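Side-chain contact in mandelate racemase/muconate lactonizing enzyme family protein (Bradyrhizobium sp. ORS 278, PDB 3TOY), which belongs to the mandelate racemase/muconate lactonizing enzyme family, with an enolase-type barrel domain that binds a calcium ion: residues A201-L206 and A237-T242. Sequence-based numbering, arbitrary orientation.
Sequences AMIKGL and ADYDLT. With P4C (O-acetaldehydyl-hexaethylene glycol), chain R.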
ATOM      1  N   ALA A 201      -6.473  30.511 -24.762  1.00 33.68           N
ATOM      2  CA  ALA A 201      -7.174  31.494 -25.602  1.00 37.59           C
ATOM      3  C   ALA A 201      -8.480  30.892 -26.113  1.00 35.39           C
ATOM      4  O   ALA A 201      -9.543  31.510 -26.030  1.00 35.60           O
ATOM      5  CB  ALA A 201      -6.291  31.918 -26.784  1.00 36.38           C
ATOM      6  N   MET A 202      -8.394  29.680 -26.651  1.00 33.98           N
ATOM      7  CA  MET A 202      -9.581  29.018 -27.197  1.00 36.12           C
ATOM      8  C   MET A 202     -10.685  28.851 -26.165  1.00 35.93           C
ATOM      9  O   MET A 202     -11.835  29.204 -26.417  1.00 35.84           O
ATOM     10  CB  MET A 202      -9.239  27.657 -27.785  1.00 31.33           C
ATOM     11  CG  MET A 202     -10.475  26.974 -28.391  1.00 31.91           C
ATOM     12  SD  MET A 202     -10.161  25.292 -28.937  1.00 39.02           S
ATOM     13  CE  MET A 202     -10.306  24.406 -27.372  1.00 36.87           C
ATOM     14  N   ILE A 203     -10.331  28.303 -25.002  1.00 31.24           N
ATOM     15  CA  ILE A 203     -11.303  27.997 -23.962  1.00 31.85           C
ATOM     16  C   ILE A 203     -11.895  29.265 -23.391  1.00 31.80           C
ATOM     17  O   ILE A 203     -13.099  29.367 -23.185  1.00 33.45           O
ATOM     18  CB  ILE A 203     -10.632  27.247 -22.802  1.00 31.44           C
ATOM     19  CG1 ILE A 203     -10.241  25.855 -23.264  1.00 30.76           C
ATOM     20  CG2 ILE A 203     -11.547  27.205 -21.608  1.00 31.55           C
ATOM     21  CD1 ILE A 203     -11.437  25.010 -23.661  1.00 35.38           C
ATOM     22  N   LYS A 204     -11.034  30.241 -23.138  1.00 33.12           N
ATOM     23  CA  LYS A 204     -11.490  31.513 -22.611  1.00 33.39           C
ATOM     24  C   LYS A 204     -12.510  32.146 -23.565  1.00 37.85           C
ATOM     25  O   LYS A 204     -13.541  32.690 -23.134  1.00 41.71           O
ATOM     26  CB  LYS A 204     -10.310  32.459 -22.392  1.00 34.27           C
ATOM     27  CG  LYS A 204     -10.739  33.802 -21.784  1.00 44.87           C
ATOM     28  CD  LYS A 204      -9.584  34.790 -21.717  1.00 49.02           C
ATOM     29  CE  LYS A 204     -10.011  36.029 -20.930  1.00 54.68           C
ATOM     30  NZ  LYS A 204      -8.858  36.908 -20.636  1.00 59.52           N
ATOM     31  N   GLY A 205     -12.211  32.077 -24.856  1.00 38.07           N
ATOM     32  CA  GLY A 205     -13.099  32.612 -25.887  1.00 37.54           C
ATOM     33  C   GLY A 205     -14.425  31.874 -25.890  1.00 41.89           C
ATOM     34  O   GLY A 205     -15.499  32.485 -25.923  1.00 39.75           O
ATOM     35  N   LEU A 206     -14.358  30.549 -25.840  1.00 37.53           N
ATOM     36  CA  LEU A 206     -15.583  29.751 -25.836  1.00 36.37           C
ATOM     37  C   LEU A 206     -16.449  30.021 -24.615  1.00 37.42           C
ATOM     38  O   LEU A 206     -17.672  30.135 -24.733  1.00 38.73           O
ATOM     39  CB  LEU A 206     -15.276  28.259 -25.954  1.00 34.92           C
ATOM     40  CG  LEU A 206     -14.790  27.780 -27.320  1.00 43.15           C
ATOM     41  CD1 LEU A 206     -14.253  26.349 -27.233  1.00 37.20           C
ATOM     42  CD2 LEU A 206     -15.928  27.894 -28.369  1.00 37.09           C
ATOM     43  N   ALA A 237      -8.106  25.300 -14.973  1.00 37.54           N
ATOM     44  CA  ALA A 237      -9.146  24.979 -13.986  1.00 39.97           C
ATOM     45  C   ALA A 237     -10.121  26.145 -13.692  1.00 40.64           C
ATOM     46  O   ALA A 237     -11.187  25.937 -13.124  1.00 45.63           O
ATOM     47  CB  ALA A 237      -8.512  24.462 -12.711  1.00 40.58           C
ATOM     48  N   ASP A 238      -9.772  27.358 -14.096  1.00 38.56           N
ATOM     49  CA  ASP A 238     -10.636  28.519 -13.859  1.00 41.76           C
ATOM     50  C   ASP A 238     -11.811  28.642 -14.830  1.00 41.55           C
ATOM     51  O   ASP A 238     -12.638  29.538 -14.695  1.00 40.90           O
ATOM     52  CB  ASP A 238      -9.817  29.812 -13.912  1.00 47.76           C
ATOM     53  CG  ASP A 238      -9.004  30.033 -12.655  1.00 65.41           C
ATOM     54  OD1 ASP A 238      -9.439  29.573 -11.576  1.00 72.84           O
ATOM     55  OD2 ASP A 238      -7.930  30.664 -12.747  1.00 75.33           O
ATOM     56  N   TYR A 239     -11.888  27.758 -15.816  1.00 32.27           N
ATOM     57  CA  TYR A 239     -12.915  27.886 -16.840  1.00 31.50           C
ATOM     58  C   TYR A 239     -14.079  26.924 -16.666  1.00 31.86           C
ATOM     59  O   TYR A 239     -14.961  26.848 -17.520  1.00 32.53           O
ATOM     60  CB  TYR A 239     -12.292  27.746 -18.215  1.00 28.45           C
ATOM     61  CG  TYR A 239     -11.249  28.814 -18.442  1.00 34.88           C
ATOM     62  CD1 TYR A 239     -11.623  30.117 -18.767  1.00 38.95           C
ATOM     63  CD2 TYR A 239      -9.893  28.524 -18.320  1.00 34.33           C
ATOM     64  CE1 TYR A 239     -10.674  31.100 -18.973  1.00 43.92           C
ATOM     65  CE2 TYR A 239      -8.937  29.507 -18.515  1.00 40.86           C
ATOM     66  CZ  TYR A 239      -9.340  30.794 -18.839  1.00 47.08           C
ATOM     67  OH  TYR A 239      -8.393  31.775 -19.038  1.00 45.06           O
ATOM     68  N   ASP A 240     -14.077  26.192 -15.555  1.00 33.51           N
ATOM     69  CA  ASP A 240     -15.200  25.346 -15.202  1.00 35.06           C
ATOM     70  C   ASP A 240     -15.457  24.269 -16.270  1.00 32.19           C
ATOM     71  O   ASP A 240     -16.599  24.082 -16.722  1.00 34.52           O
ATOM     72  CB  ASP A 240     -16.458  26.195 -14.989  1.00 35.18           C
ATOM     73  CG  ASP A 240     -17.566  25.434 -14.278  1.00 46.71           C
ATOM     74  OD1 ASP A 240     -17.248  24.603 -13.403  1.00 49.44           O
ATOM     75  OD2 ASP A 240     -18.759  25.662 -14.590  1.00 47.61           O
ATOM     76  N   LEU A 241     -14.396  23.569 -16.672  1.00 29.62           N
ATOM     77  CA  LEU A 241     -14.523  22.464 -17.634  1.00 23.99           C
ATOM     78  C   LEU A 241     -15.142  21.227 -16.984  1.00 29.66           C
ATOM     79  O   LEU A 241     -14.902  20.939 -15.819  1.00 27.59           O
ATOM     80  CB  LEU A 241     -13.149  22.118 -18.215  1.00 27.13           C
ATOM     81  CG  LEU A 241     -12.454  23.299 -18.878  1.00 27.22           C
ATOM     82  CD1 LEU A 241     -11.085  22.883 -19.404  1.00 25.75           C
ATOM     83  CD2 LEU A 241     -13.361  23.785 -20.000  1.00 34.28           C
ATOM     84  N   THR A 242     -15.938  20.487 -17.748  1.00 22.69           N
ATOM     85  CA  THR A 242     -16.578  19.293 -17.237  1.00 23.92           C
ATOM     86  C   THR A 242     -15.600  18.126 -17.172  1.00 27.19           C
ATOM     87  O   THR A 242     -15.664  17.318 -16.245  1.00 23.87           O
ATOM     88  CB  THR A 242     -17.786  18.950 -18.126  1.00 30.18           C
ATOM     89  OG1 THR A 242     -18.828  19.886 -17.831  1.00 27.63           O
ATOM     90  CG2 THR A 242     -18.288  17.516 -17.879  1.00 27.94           C
TER
HETATM   91  O1  P4C R 363     -21.074  12.774 -11.918  1.00 31.55           O
HETATM   92  C2  P4C R 363     -21.721  12.522 -13.174  1.00 35.57           C
HETATM   93  C3  P4C R 363     -23.228  12.745 -13.071  1.00 47.95           C
HETATM   94  O4  P4C R 363     -23.825  12.088 -14.194  1.00 44.77           O
HETATM   95  C5  P4C R 363     -25.245  12.243 -14.280  1.00 58.09           C
HETATM   96  C6  P4C R 363     -25.681  12.432 -15.739  1.00 50.68           C
HETATM   97  O7  P4C R 363     -25.480  13.797 -16.109  1.00 50.79           O
HETATM   98  C8  P4C R 363     -25.673  14.124 -17.497  1.00 37.46           C
HETATM   99  C9  P4C R 363     -26.480  15.431 -17.576  1.00 41.58           C
HETATM  100  O10 P4C R 363     -25.684  16.607 -17.713  1.00 49.78           O
HETATM  101  C11 P4C R 363     -26.315  17.791 -17.184  1.00 46.27           C
HETATM  102  C12 P4C R 363     -26.074  17.943 -15.683  1.00 54.52           C
HETATM  103  O13 P4C R 363     -25.485  19.210 -15.357  1.00 64.11           O
HETATM  104  C14 P4C R 363     -24.807  19.231 -14.092  1.00 55.57           C
HETATM  105  C15 P4C R 363     -23.305  18.959 -14.219  1.00 60.18           C
HETATM  106  O16 P4C R 363     -22.496  20.118 -13.958  1.00 59.43           O
HETATM  107  C17 P4C R 363     -21.182  20.048 -14.534  1.00 52.14           C
HETATM  108  C18 P4C R 363     -20.525  21.427 -14.659  1.00 58.57           C
HETATM  109  O19 P4C R 363     -20.920  22.079 -15.876  1.00 59.37           O
HETATM  110  C20 P4C R 363     -20.879  23.507 -15.802  1.00 64.76           C
HETATM  111  C21 P4C R 363     -21.715  24.133 -16.920  1.00 67.92           C
HETATM  112  O22 P4C R 363     -23.116  24.000 -16.655  1.00 65.96           O
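Y239 comes nearest K204 in backbone terms, their CA atoms 7.0 Å apart, where a turn of helix 196-210 faces the loop between helix 226-236 and strand 243-245. No hydrogen bond links 201-206 to 237-242; the 197 Å² buried between them comes from van der Waals contact, the Y239 ring also resting on K204 backbone. I203 and Y239 carry most of it. The methyl CG2 of I203, placed anti to the backbone N (chi1 -69°, measured to CG1), reaches the root of the tyrosine: I203 CG2 lies 3.5 Å from Y239 CB and 3.6 Å from Y239 CG. The same methyl meets the end of L241, with I203 CG2 4.2 Å from L241 CD2, so one methyl touches Y239 and L241 together. The tyrosine ring runs obliquely past K204. Its far half packs on the root of the lysine, where K204 CB is 3.7 Å from Y239 CE1, and K204 N stands 4.2 Å above one ring face, offset toward the rim. The lysine is extended, CG anti to the backbone N (chi1 -178°), which carries its ammonium end away from the loop while CB and CG stay beside the ring. At the ring's outer end, Y239 OH is hydrogen-bonded to E200, one turn before K204. Y239 O accepts a bond from R207 NE, so the same helix holds ring tip and backbone alike. The next residues lead to bound o-acetaldehydyl-hexaethylene glycol: D240 OD2 is 3.3 Å from its C20, and T242 OG1 is 3.6 Å from its O19. With L241 also on L216 of strand 215-219, the contact joins the helix of one beta-alpha unit to the loop that follows the helix of the next and leads into strand 243-245, as in the enolase-type barrel.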